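Local coordinates for protein possible TctC subunit of the Tripartite Tricarboxylate Transport(TTT) Family (Rhodopseudomonas palustris, PDB 6HKE) that binds C4-dicarboxylates such as malate in the periplasm, probably delivering them to a tripartite tricarboxylate transporter for high-affinity uptake, at residues A62-A67 / L94-D99; S127-Y132 / K206-A211; R261-S266 / L278-E283. The protein carries 2 engineered substitutions. One frame throughout, in Å; residues are numbered along the deposited sequence.

Interaction 1 of 3, residues A62-A67 / L94-D99; sequences AATRVA and LAYRPD
Y96 brings the CD2–CE2 side of its ring up to the turn of helix that carries A63 and T64, in a type II periplasmic binding protein built from strands and helices around a malate pocket. Helix 61-67 supplies one side of the contact; the other is the loop that leads from helix 82-90 into strand 102-118. The backbones come nearest where T64 faces A95, and no hydrogen bond crosses between the two segments; packing, mostly of side chains, makes the contact.

From its CB, which points toward the helix, the tyrosine holds CG between its own backbone N and carbonyl carbon (chi1 56°), which sets the ring over its own backbone. CD2 is the first ring atom to meet the helix, with T64 OG1 at 3.4 Å in the plane of the ring and at its edge. Next along, CE2 lies 3.5 Å from A63 CB, and CZ follows at 3.6 Å from the same methyl, which approaches obliquely. The hydroxyl passes A63 CB at 3.7 Å and finds its polar partner in the carbonyl of T83, on helix 82-90. One ring face is covered from within its own loop by L94, whose CG stands 4.2 Å above the plane over the ring centre, and F102 adds an edge-to-face partner.

The side chains of Y96 and T64 cross at about a right angle. T64 OG1 is hydrogen-bonded to the T60 carbonyl one turn earlier in the chain, which ties down the oxygen at the ring edge. The Y96 side chain lies about 8 Å from that of the malate-binding H80 and about 10 Å from the bound malate, so it does not itself touch the ligand. On the outer flank, where A95 is exposed, its CB rests 3.7 Å from the methyl CG2 of T64.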
ATOM      1  N   ALA A  62      -8.996  10.770   3.094  1.00 23.44           N
ATOM      2  CA  ALA A  62      -9.159  10.877   1.628  1.00 24.24           C
ATOM      3  C   ALA A  62     -10.371  10.050   1.202  1.00 25.55           C
ATOM      4  O   ALA A  62     -11.228  10.595   0.487  1.00 26.32           O
ATOM      5  CB  ALA A  62      -7.936  10.420   0.895  1.00 24.24           C
ATOM      6  N   ALA A  63     -10.405   8.779   1.618  1.00 24.91           N
ATOM      7  CA  ALA A  63     -11.445   7.796   1.252  1.00 24.82           C
ATOM      8  C   ALA A  63     -12.788   8.266   1.821  1.00 24.15           C
ATOM      9  O   ALA A  63     -13.821   8.081   1.152  1.00 22.66           O
ATOM     10  CB  ALA A  63     -11.067   6.417   1.737  1.00 23.93           C
ATOM     11  N   THR A  64     -12.787   8.858   3.009  1.00 25.41           N
ATOM     12  CA  THR A  64     -14.022   9.406   3.626  1.00 27.36           C
ATOM     13  C   THR A  64     -14.557  10.550   2.751  1.00 28.78           C
ATOM     14  O   THR A  64     -15.767  10.536   2.456  1.00 31.86           O
ATOM     15  CB  THR A  64     -13.776   9.835   5.075  1.00 28.46           C
ATOM     16  OG1 THR A  64     -13.258   8.687   5.745  1.00 26.47           O
ATOM     17  CG2 THR A  64     -15.032  10.335   5.750  1.00 28.00           C
ATOM     18  N   ARG A  65     -13.715  11.500   2.341  1.00 30.52           N
ATOM     19  CA  ARG A  65     -14.158  12.647   1.498  1.00 33.64           C
ATOM     20  C   ARG A  65     -14.626  12.110   0.141  1.00 30.24           C
ATOM     21  O   ARG A  65     -15.657  12.582  -0.344  1.00 29.52           O
ATOM     22  CB  ARG A  65     -13.077  13.728   1.353  1.00 37.98           C
ATOM     23  CG  ARG A  65     -13.017  14.674   2.549  1.00 45.29           C
ATOM     24  CD  ARG A  65     -12.386  16.033   2.247  1.00 54.25           C
ATOM     25  NE  ARG A  65     -12.075  16.755   3.481  1.00 60.89           N
ATOM     26  CZ  ARG A  65     -11.015  17.541   3.680  1.00 70.67           C
ATOM     27  NH1 ARG A  65     -10.839  18.125   4.857  1.00 72.65           N
ATOM     28  NH2 ARG A  65     -10.116  17.725   2.725  1.00 74.23           N
ATOM     29  N   VAL A  66     -13.944  11.121  -0.436  1.00 29.57           N
ATOM     30  CA  VAL A  66     -14.336  10.611  -1.783  1.00 29.52           C
ATOM     31  C   VAL A  66     -15.588   9.722  -1.670  1.00 27.29           C
ATOM     32  O   VAL A  66     -16.379   9.708  -2.610  1.00 27.39           O
ATOM     33  CB  VAL A  66     -13.160   9.942  -2.511  1.00 27.74           C
ATOM     34  CG1 VAL A  66     -13.614   9.248  -3.788  1.00 26.84           C
ATOM     35  CG2 VAL A  66     -12.094  10.977  -2.834  1.00 28.87           C
ATOM     36  N   ALA A  67     -15.827   9.066  -0.541  1.00 26.97           N
ATOM     37  CA  ALA A  67     -17.107   8.369  -0.280  1.00 26.92           C
ATOM     38  C   ALA A  67     -18.266   9.355  -0.488  1.00 28.46           C
ATOM     39  O   ALA A  67     -19.327   8.919  -0.951  1.00 26.55           O
ATOM     40  CB  ALA A  67     -17.103   7.792   1.112  1.00 27.74           C
ATOM     41  N   LEU A  94     -14.289   3.401  11.787  1.00 39.53           N
ATOM     42  CA  LEU A  94     -13.968   3.698  10.372  1.00 37.29           C
ATOM     43  C   LEU A  94     -15.217   4.311   9.728  1.00 33.76           C
ATOM     44  O   LEU A  94     -16.294   3.750   9.929  1.00 31.41           O
ATOM     45  CB  LEU A  94     -13.516   2.424   9.651  1.00 37.36           C
ATOM     46  CG  LEU A  94     -13.016   2.646   8.220  1.00 36.36           C
ATOM     47  CD1 LEU A  94     -11.759   3.506   8.202  1.00 34.24           C
ATOM     48  CD2 LEU A  94     -12.774   1.321   7.521  1.00 35.62           C
ATOM     49  N   ALA A  95     -15.062   5.422   8.996  1.00 32.01           N
ATOM     50  CA  ALA A  95     -16.165   6.301   8.533  1.00 30.30           C
ATOM     51  C   ALA A  95     -16.853   5.724   7.290  1.00 29.27           C
ATOM     52  O   ALA A  95     -17.899   6.234   6.933  1.00 33.54           O
ATOM     53  CB  ALA A  95     -15.652   7.700   8.276  1.00 30.44           C
ATOM     54  N   TYR A  96     -16.313   4.678   6.673  1.00 26.99           N
ATOM     55  CA  TYR A  96     -16.848   4.096   5.418  1.00 24.95           C
ATOM     56  C   TYR A  96     -16.692   2.585   5.489  1.00 24.46           C
ATOM     57  O   TYR A  96     -15.943   2.094   6.342  1.00 25.79           O
ATOM     58  CB  TYR A  96     -16.114   4.666   4.199  1.00 24.27           C
ATOM     59  CG  TYR A  96     -14.619   4.490   4.251  1.00 24.08           C
ATOM     60  CD1 TYR A  96     -14.023   3.289   3.903  1.00 24.99           C
ATOM     61  CD2 TYR A  96     -13.797   5.518   4.672  1.00 23.66           C
ATOM     62  CE1 TYR A  96     -12.650   3.113   3.958  1.00 24.92           C
ATOM     63  CE2 TYR A  96     -12.426   5.353   4.753  1.00 23.33           C
ATOM     64  CZ  TYR A  96     -11.844   4.153   4.381  1.00 24.01           C
ATOM     65  OH  TYR A  96     -10.489   4.000   4.461  1.00 22.34           O
ATOM     66  N   ARG A  97     -17.424   1.894   4.627  1.00 23.90           N
ATOM     67  CA  ARG A  97     -17.281   0.449   4.343  1.00 25.94           C
ATOM     68  C   ARG A  97     -16.500   0.364   3.030  1.00 26.92           C
ATOM     69  O   ARG A  97     -16.917   0.915   2.016  1.00 27.47           O
ATOM     70  CB  ARG A  97     -18.681  -0.172   4.297  1.00 26.20           C
ATOM     71  CG  ARG A  97     -19.575   0.252   5.466  1.00 26.66           C
ATOM     72  CD  ARG A  97     -21.060   0.034   5.247  1.00 26.90           C
ATOM     73  NE  ARG A  97     -21.548   0.875   4.166  1.00 27.43           N
ATOM     74  CZ  ARG A  97     -22.718   0.729   3.549  1.00 29.96           C
ATOM     75  NH1 ARG A  97     -23.551  -0.242   3.904  1.00 29.85           N
ATOM     76  NH2 ARG A  97     -23.055   1.558   2.570  1.00 28.91           N
ATOM     77  N   PRO A  98     -15.300  -0.239   2.987  1.00 25.65           N
ATOM     78  CA  PRO A  98     -14.545  -0.264   1.738  1.00 26.60           C
ATOM     79  C   PRO A  98     -15.238  -1.065   0.629  1.00 27.62           C
ATOM     80  O   PRO A  98     -14.968  -0.762  -0.510  1.00 29.84           O
ATOM     81  CB  PRO A  98     -13.210  -0.907   2.110  1.00 25.32           C
ATOM     82  CG  PRO A  98     -13.129  -0.756   3.610  1.00 25.59           C
ATOM     83  CD  PRO A  98     -14.560  -0.817   4.114  1.00 25.72           C
ATOM     84  N   ASP A  99     -16.095  -2.036   0.973  1.00 28.33           N
ATOM     85  CA  ASP A  99     -16.871  -2.827  -0.026  1.00 29.50           C
ATOM     86  C   ASP A  99     -18.051  -2.007  -0.550  1.00 29.44           C
ATOM     87  O   ASP A  99     -18.258  -2.030  -1.759  1.00 33.42           O
ATOM     88  CB  ASP A  99     -17.336  -4.206   0.466  1.00 29.90           C
ATOM     89  CG  ASP A  99     -17.846  -4.305   1.896  1.00 31.26           C
ATOM     90  OD1 ASP A  99     -17.695  -3.330   2.660  1.00 29.40           O
ATOM     91  OD2 ASP A  99     -18.354  -5.392   2.241  1.00 33.75           O
TER

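Interaction 2 of 3, residues S127-Y132 / K206-A211; sequences SEFASY and KAYVIA
F129 and Y208 carry the whole contact between helix 126-136 and the corner at Y208 in strand 205-210, a small, buried, purely aromatic meeting.

The aromatic interaction is edge-to-face: the edge of F129 is directed at the face of Y208, with ring centroids 5.2 Å apart and planes at 58°. Its leading atom is F129 CD2, 3.9 Å above the tyrosine plane and over the ring centre, with Y208 CE2 closest to it at 4.0 Å. F129 extends from the helix with CG anti to the backbone N (chi1 176°), which carries its ring out toward the strand. Y188 makes a second edge-to-face pair with F129, and L115 and L162 also pack on it.

No hydrogen bond crosses between the segments. S131 OG donates to S127 O one helical turn back, at 3.3 Å, from above the carbonyl plane. K206 reaches beyond its own strand to the carbonyl of F121.

At Y208 the strand turns a corner, while backbone bonds to L115 keep it beside strand 102-118. Far from the malate site, this is helix-on-sheet packing of the alpha/beta kind on which periplasmic binding proteins are built.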
ATOM      1  N   SER A 127      15.741 -14.028  13.871  1.00 35.29           N
ATOM      2  CA  SER A 127      16.074 -14.616  15.195  1.00 37.03           C
ATOM      3  C   SER A 127      16.498 -13.510  16.169  1.00 35.85           C
ATOM      4  O   SER A 127      15.777 -13.262  17.138  1.00 38.25           O
ATOM      5  CB  SER A 127      17.160 -15.660  15.066  1.00 36.41           C
ATOM      6  OG  SER A 127      16.642 -16.842  14.484  1.00 38.74           O
ATOM      7  N   GLU A 128      17.646 -12.889  15.918  1.00 37.43           N
ATOM      8  CA  GLU A 128      18.211 -11.790  16.749  1.00 42.12           C
ATOM      9  C   GLU A 128      17.206 -10.637  16.833  1.00 40.55           C
ATOM     10  O   GLU A 128      17.134  -9.984  17.887  1.00 42.35           O
ATOM     11  CB  GLU A 128      19.518 -11.260  16.152  1.00 42.82           C
ATOM     12  CG  GLU A 128      20.679 -12.241  16.206  1.00 44.39           C
ATOM     13  CD  GLU A 128      21.956 -11.712  15.566  1.00 47.63           C
ATOM     14  OE1 GLU A 128      21.929 -10.573  15.041  1.00 45.61           O
ATOM     15  OE2 GLU A 128      22.979 -12.444  15.581  1.00 53.63           O
ATOM     16  N   PHE A 129      16.483 -10.374  15.744  1.00 37.63           N
ATOM     17  CA  PHE A 129      15.552  -9.227  15.640  1.00 33.98           C
ATOM     18  C   PHE A 129      14.449  -9.350  16.700  1.00 33.96           C
ATOM     19  O   PHE A 129      14.173  -8.345  17.370  1.00 29.13           O
ATOM     20  CB  PHE A 129      14.989  -9.116  14.226  1.00 30.74           C
ATOM     21  CG  PHE A 129      13.971  -8.021  14.086  1.00 30.53           C
ATOM     22  CD1 PHE A 129      12.676  -8.201  14.541  1.00 28.70           C
ATOM     23  CD2 PHE A 129      14.319  -6.797  13.538  1.00 30.92           C
ATOM     24  CE1 PHE A 129      11.746  -7.185  14.428  1.00 29.14           C
ATOM     25  CE2 PHE A 129      13.380  -5.785  13.418  1.00 30.49           C
ATOM     26  CZ  PHE A 129      12.100  -5.980  13.869  1.00 29.22           C
ATOM     27  N   ALA A 130      13.843 -10.532  16.828  1.00 35.39           N
ATOM     28  CA  ALA A 130      12.779 -10.841  17.812  1.00 40.09           C
ATOM     29  C   ALA A 130      13.314 -10.652  19.242  1.00 43.16           C
ATOM     30  O   ALA A 130      12.603 -10.042  20.063  1.00 44.90           O
ATOM     31  CB  ALA A 130      12.262 -12.241  17.590  1.00 38.32           C
ATOM     32  N   SER A 131      14.525 -11.143  19.527  1.00 43.88           N
ATOM     33  CA  SER A 131      15.167 -11.107  20.870  1.00 45.03           C
ATOM     34  C   SER A 131      15.421  -9.661  21.288  1.00 43.09           C
ATOM     35  O   SER A 131      15.215  -9.333  22.457  1.00 50.55           O
ATOM     36  CB  SER A 131      16.448 -11.899  20.877  1.00 44.69           C
ATOM     37  OG  SER A 131      16.207 -13.221  20.407  1.00 49.34           O
ATOM     38  N   TYR A 132      15.847  -8.831  20.344  1.00 43.18           N
ATOM     39  CA  TYR A 132      16.303  -7.441  20.588  1.00 42.69           C
ATOM     40  C   TYR A 132      15.109  -6.504  20.762  1.00 43.31           C
ATOM     41  O   TYR A 132      15.224  -5.512  21.524  1.00 39.59           O
ATOM     42  CB  TYR A 132      17.162  -6.971  19.421  1.00 40.12           C
ATOM     43  CG  TYR A 132      17.748  -5.594  19.568  1.00 40.64           C
ATOM     44  CD1 TYR A 132      17.068  -4.472  19.120  1.00 40.81           C
ATOM     45  CD2 TYR A 132      19.009  -5.417  20.105  1.00 40.44           C
ATOM     46  CE1 TYR A 132      17.623  -3.205  19.206  1.00 41.19           C
ATOM     47  CE2 TYR A 132      19.584  -4.160  20.184  1.00 41.93           C
ATOM     48  CZ  TYR A 132      18.887  -3.053  19.744  1.00 41.12           C
ATOM     49  OH  TYR A 132      19.459  -1.827  19.845  1.00 44.28           O
ATOM     50  N   LYS A 206      18.156  -1.440   5.503  1.00 26.89           N
ATOM     51  CA  LYS A 206      18.281  -2.896   5.283  1.00 27.49           C
ATOM     52  C   LYS A 206      16.911  -3.554   5.464  1.00 29.20           C
ATOM     53  O   LYS A 206      16.059  -2.976   6.179  1.00 28.30           O
ATOM     54  CB  LYS A 206      19.363  -3.483   6.193  1.00 28.02           C
ATOM     55  CG  LYS A 206      19.253  -3.163   7.668  1.00 29.86           C
ATOM     56  CD  LYS A 206      20.456  -3.654   8.421  1.00 31.40           C
ATOM     57  CE  LYS A 206      20.232  -3.719   9.915  1.00 33.69           C
ATOM     58  NZ  LYS A 206      21.352  -4.412  10.596  1.00 34.15           N
ATOM     59  N   ALA A 207      16.706  -4.667   4.749  1.00 27.73           N
ATOM     60  CA  ALA A 207      15.534  -5.562   4.838  1.00 27.44           C
ATOM     61  C   ALA A 207      15.939  -6.767   5.683  1.00 27.13           C
ATOM     62  O   ALA A 207      17.055  -7.209   5.514  1.00 29.11           O
ATOM     63  CB  ALA A 207      15.115  -5.999   3.456  1.00 27.94           C
ATOM     64  N   TYR A 208      15.083  -7.246   6.580  1.00 27.46           N
ATOM     65  CA  TYR A 208      15.280  -8.532   7.285  1.00 28.41           C
ATOM     66  C   TYR A 208      14.557  -9.624   6.500  1.00 28.83           C
ATOM     67  O   TYR A 208      15.211 -10.597   6.123  1.00 30.68           O
ATOM     68  CB  TYR A 208      14.831  -8.413   8.738  1.00 31.88           C
ATOM     69  CG  TYR A 208      15.828  -7.682   9.598  1.00 33.32           C
ATOM     70  CD1 TYR A 208      16.849  -8.371  10.226  1.00 34.74           C
ATOM     71  CD2 TYR A 208      15.776  -6.306   9.761  1.00 34.17           C
ATOM     72  CE1 TYR A 208      17.772  -7.719  11.024  1.00 35.64           C
ATOM     73  CE2 TYR A 208      16.700  -5.638  10.548  1.00 35.68           C
ATOM     74  CZ  TYR A 208      17.707  -6.346  11.180  1.00 35.72           C
ATOM     75  OH  TYR A 208      18.627  -5.709  11.970  1.00 37.78           O
ATOM     76  N   VAL A 209      13.263  -9.446   6.216  1.00 28.57           N
ATOM     77  CA  VAL A 209      12.466 -10.473   5.486  1.00 28.17           C
ATOM     78  C   VAL A 209      11.501  -9.783   4.524  1.00 26.23           C
ATOM     79  O   VAL A 209      11.295  -8.573   4.640  1.00 27.63           O
ATOM     80  CB  VAL A 209      11.748 -11.435   6.448  1.00 27.27           C
ATOM     81  CG1 VAL A 209      12.753 -12.309   7.168  1.00 28.89           C
ATOM     82  CG2 VAL A 209      10.859 -10.716   7.447  1.00 28.68           C
ATOM     83  N   ILE A 210      11.028 -10.544   3.543  1.00 24.19           N
ATOM     84  CA  ILE A 210       9.930 -10.159   2.614  1.00 25.37           C
ATOM     85  C   ILE A 210       8.715 -10.987   3.036  1.00 24.54           C
ATOM     86  O   ILE A 210       8.893 -12.185   3.327  1.00 24.24           O
ATOM     87  CB  ILE A 210      10.364 -10.360   1.148  1.00 25.44           C
ATOM     88  CG1 ILE A 210       9.312  -9.846   0.164  1.00 27.36           C
ATOM     89  CG2 ILE A 210      10.730 -11.805   0.865  1.00 25.04           C
ATOM     90  CD1 ILE A 210       9.820  -9.775  -1.271  1.00 26.99           C
ATOM     91  N   ALA A 211       7.561 -10.346   3.185  1.00 23.91           N
ATOM     92  CA  ALA A 211       6.317 -10.978   3.667  1.00 24.30           C
ATOM     93  C   ALA A 211       5.607 -11.613   2.474  1.00 24.13           C
ATOM     94  O   ALA A 211       4.511 -11.137   2.105  1.00 26.53           O
ATOM     95  CB  ALA A 211       5.450  -9.969   4.362  1.00 24.41           C
TER

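Interaction 3 of 3, residues R261-S266 / L278-E283; sequences RALDQS and LVPRPE
L263, in the C-terminal part of helix 249-263, meets V279 and P280 of the loop that runs into helix 287-305. The pairing is a compact example of a helix packing against chain that returns after one intervening helix, 266-274.

The tight part belongs to L263 and P280. The leucine has CG anti to its carbonyl carbon (chi1 -69°) and then an extended second torsion, which carries both methyls to the proline ring. CD1 lies against that ring, 3.8 Å from P280 CD and 3.9 Å from P280 CG. It spans the CB–CG–CD side of the pyrrolidine, while CD2 reaches CD alone, at 4.0 Å. The two side chains cross at about a right angle, and both residues are buried. V279 packs more loosely at the root of the same leucine: its CG1 is 3.9 Å from L263 O and 4.2 Å from L263 CB. No hydrogen bond joins the segments.

Toward solvent the character changes. R281, whose CB points away from the helix, and E283 are exposed and form a salt bridge within their own segment. R281 grips the single oxygen E283 OE2 side-on through NE, at 2.9 Å, and NH1, at 3.2 Å. The acceptor lies in the guanidinium plane, yet both nitrogens approach it from the same face of the carboxylate, 45° out of that plane. This pair takes no part in the apolar packing.

The exposed D264 forms a salt bridge with R285, which also donates to the carbonyl of P280 and packs on both L263 and V279. Around this core, I37 of helix 29-45 lies against L263, R269 and T273 of helix 266-274 border V279, and the loop itself is bonded to E110 on strand 102-118.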
ATOM      1  N   ARG A 261      -5.089   0.054 -20.516  1.00 26.91           N
ATOM      2  CA  ARG A 261      -4.223   0.530 -21.631  1.00 27.15           C
ATOM      3  C   ARG A 261      -2.965   1.187 -21.048  1.00 25.96           C
ATOM      4  O   ARG A 261      -1.878   1.038 -21.664  1.00 27.49           O
ATOM      5  CB  ARG A 261      -5.071   1.405 -22.558  1.00 29.50           C
ATOM      6  CG  ARG A 261      -6.098   0.588 -23.333  1.00 31.90           C
ATOM      7  CD  ARG A 261      -7.262   1.376 -23.913  1.00 34.17           C
ATOM      8  NE  ARG A 261      -6.760   2.313 -24.906  1.00 37.31           N
ATOM      9  CZ  ARG A 261      -6.486   2.025 -26.178  1.00 39.04           C
ATOM     10  NH1 ARG A 261      -6.685   0.810 -26.668  1.00 43.12           N
ATOM     11  NH2 ARG A 261      -6.006   2.972 -26.961  1.00 38.05           N
ATOM     12  N   ALA A 262      -3.084   1.847 -19.881  1.00 24.97           N
ATOM     13  CA  ALA A 262      -1.961   2.474 -19.141  1.00 22.11           C
ATOM     14  C   ALA A 262      -0.970   1.395 -18.666  1.00 22.26           C
ATOM     15  O   ALA A 262       0.269   1.572 -18.834  1.00 21.07           O
ATOM     16  CB  ALA A 262      -2.475   3.285 -17.974  1.00 20.89           C
ATOM     17  N   LEU A 263      -1.491   0.332 -18.059  1.00 21.43           N
ATOM     18  CA  LEU A 263      -0.706  -0.840 -17.593  1.00 22.41           C
ATOM     19  C   LEU A 263       0.052  -1.488 -18.770  1.00 23.80           C
ATOM     20  O   LEU A 263       1.126  -2.033 -18.528  1.00 22.46           O
ATOM     21  CB  LEU A 263      -1.674  -1.830 -16.936  1.00 21.72           C
ATOM     22  CG  LEU A 263      -2.263  -1.362 -15.612  1.00 20.79           C
ATOM     23  CD1 LEU A 263      -3.218  -2.402 -15.059  1.00 20.40           C
ATOM     24  CD2 LEU A 263      -1.156  -1.039 -14.619  1.00 20.57           C
ATOM     25  N   ASP A 264      -0.470  -1.392 -19.997  1.00 26.49           N
ATOM     26  CA  ASP A 264       0.160  -1.944 -21.230  1.00 28.76           C
ATOM     27  C   ASP A 264       1.303  -1.063 -21.738  1.00 28.24           C
ATOM     28  O   ASP A 264       2.033  -1.552 -22.590  1.00 29.07           O
ATOM     29  CB  ASP A 264      -0.845  -2.058 -22.377  1.00 30.43           C
ATOM     30  CG  ASP A 264      -1.914  -3.089 -22.117  1.00 29.74           C
ATOM     31  OD1 ASP A 264      -1.629  -4.042 -21.342  1.00 29.76           O
ATOM     32  OD2 ASP A 264      -3.020  -2.911 -22.670  1.00 31.96           O
ATOM     33  N   GLN A 265       1.424   0.190 -21.288  1.00 27.79           N
ATOM     34  CA  GLN A 265       2.518   1.090 -21.734  1.00 28.59           C
ATOM     35  C   GLN A 265       3.853   0.547 -21.218  1.00 29.95           C
ATOM     36  O   GLN A 265       3.942   0.202 -20.038  1.00 29.10           O
ATOM     37  CB  GLN A 265       2.331   2.518 -21.241  1.00 30.66           C
ATOM     38  CG  GLN A 265       1.140   3.231 -21.853  1.00 33.96           C
ATOM     39  CD  GLN A 265       1.115   3.002 -23.339  1.00 35.19           C
ATOM     40  OE1 GLN A 265       0.336   2.192 -23.837  1.00 42.56           O
ATOM     41  NE2 GLN A 265       2.015   3.661 -24.043  1.00 36.54           N
ATOM     42  N   SER A 266       4.850   0.476 -22.094  1.00 30.27           N
ATOM     43  CA  SER A 266       6.213   0.007 -21.776  1.00 32.42           C
ATOM     44  C   SER A 266       6.742   0.747 -20.548  1.00 33.27           C
ATOM     45  O   SER A 266       7.342   0.087 -19.682  1.00 30.44           O
ATOM     46  CB  SER A 266       7.142   0.196 -22.922  1.00 33.39           C
ATOM     47  OG  SER A 266       8.369  -0.446 -22.625  1.00 36.10           O
ATOM     48  N   LEU A 278       3.983  -5.917  -9.272  1.00 30.89           N
ATOM     49  CA  LEU A 278       3.439  -6.708 -10.411  1.00 31.80           C
ATOM     50  C   LEU A 278       2.538  -5.824 -11.269  1.00 30.81           C
ATOM     51  O   LEU A 278       1.818  -4.987 -10.717  1.00 35.92           O
ATOM     52  CB  LEU A 278       2.641  -7.910  -9.899  1.00 32.69           C
ATOM     53  CG  LEU A 278       3.409  -8.890  -9.008  1.00 31.84           C
ATOM     54  CD1 LEU A 278       2.499 -10.031  -8.560  1.00 29.79           C
ATOM     55  CD2 LEU A 278       4.639  -9.426  -9.719  1.00 29.52           C
ATOM     56  N   VAL A 279       2.545  -6.051 -12.579  1.00 31.53           N
ATOM     57  CA  VAL A 279       1.523  -5.517 -13.518  1.00 29.15           C
ATOM     58  C   VAL A 279       0.322  -6.453 -13.435  1.00 28.57           C
ATOM     59  O   VAL A 279       0.448  -7.650 -13.710  1.00 27.14           O
ATOM     60  CB  VAL A 279       2.073  -5.429 -14.949  1.00 30.40           C
ATOM     61  CG1 VAL A 279       1.029  -4.880 -15.919  1.00 30.20           C
ATOM     62  CG2 VAL A 279       3.347  -4.601 -14.985  1.00 33.43           C
ATOM     63  N   PRO A 280      -0.883  -5.961 -13.073  1.00 27.04           N
ATOM     64  CA  PRO A 280      -2.054  -6.829 -13.049  1.00 27.15           C
ATOM     65  C   PRO A 280      -2.139  -7.559 -14.392  1.00 25.99           C
ATOM     66  O   PRO A 280      -2.016  -6.920 -15.411  1.00 22.99           O
ATOM     67  CB  PRO A 280      -3.216  -5.850 -12.803  1.00 28.58           C
ATOM     68  CG  PRO A 280      -2.566  -4.724 -12.042  1.00 28.05           C
ATOM     69  CD  PRO A 280      -1.207  -4.579 -12.701  1.00 28.54           C
ATOM     70  N   ARG A 281      -2.321  -8.873 -14.364  1.00 27.02           N
ATOM     71  CA  ARG A 281      -2.475  -9.687 -15.604  1.00 29.19           C
ATOM     72  C   ARG A 281      -3.829  -9.364 -16.237  1.00 28.64           C
ATOM     73  O   ARG A 281      -4.734  -8.855 -15.581  1.00 23.85           O
ATOM     74  CB  ARG A 281      -2.292 -11.170 -15.276  1.00 30.20           C
ATOM     75  CG  ARG A 281      -1.032 -11.470 -14.469  1.00 32.46           C
ATOM     76  CD  ARG A 281      -0.834 -12.954 -14.201  1.00 36.49           C
ATOM     77  NE  ARG A 281      -1.957 -13.531 -13.478  1.00 36.51           N
ATOM     78  CZ  ARG A 281      -2.150 -13.439 -12.162  1.00 43.07           C
ATOM     79  NH1 ARG A 281      -3.224 -13.987 -11.621  1.00 45.38           N
ATOM     80  NH2 ARG A 281      -1.298 -12.780 -11.390  1.00 41.38           N
ATOM     81  N   PRO A 282      -4.045  -9.646 -17.540  1.00 32.35           N
ATOM     82  CA  PRO A 282      -5.328  -9.319 -18.168  1.00 32.37           C
ATOM     83  C   PRO A 282      -6.536  -9.865 -17.386  1.00 34.76           C
ATOM     84  O   PRO A 282      -7.483  -9.117 -17.213  1.00 34.85           O
ATOM     85  CB  PRO A 282      -5.195  -9.931 -19.563  1.00 33.74           C
ATOM     86  CG  PRO A 282      -3.697  -9.876 -19.816  1.00 34.22           C
ATOM     87  CD  PRO A 282      -3.091 -10.259 -18.477  1.00 32.44           C
ATOM     88  N   GLU A 283      -6.476 -11.100 -16.873  1.00 33.74           N
ATOM     89  CA  GLU A 283      -7.632 -11.711 -16.159  1.00 34.53           C
ATOM     90  C   GLU A 283      -7.831 -11.071 -14.769  1.00 34.16           C
ATOM     91  O   GLU A 283      -8.831 -11.430 -14.107  1.00 31.90           O
ATOM     92  CB  GLU A 283      -7.495 -13.232 -16.052  1.00 38.82           C
ATOM     93  CG  GLU A 283      -6.577 -13.709 -14.934  1.00 41.86           C
ATOM     94  CD  GLU A 283      -5.124 -13.906 -15.331  1.00 46.47           C
ATOM     95  OE1 GLU A 283      -4.715 -13.389 -16.410  1.00 46.98           O
ATOM     96  OE2 GLU A 283      -4.401 -14.591 -14.564  1.00 49.62           O
TER

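Overall arrangement
The three contacts follow one another along the chain, each closing before the next opens, and none touches another. Interactions 1 and 2 lie on opposite sides of the chain's centre, their centres about 34 Å apart; interaction 3 is about 27 Å from the first and about 33 Å from the second, centre to centre. Strand 102-118 relates all three: the loop of interaction 1 leads into it, the strand of interaction 2 pairs with it, and the loop of interaction 3 bonds to it. Helix 287-305 also packs on the loop at 94-99 and follows the one at 278-283. Only interaction 1 lies near the malate pocket; the others are packing at distant parts of the same fold.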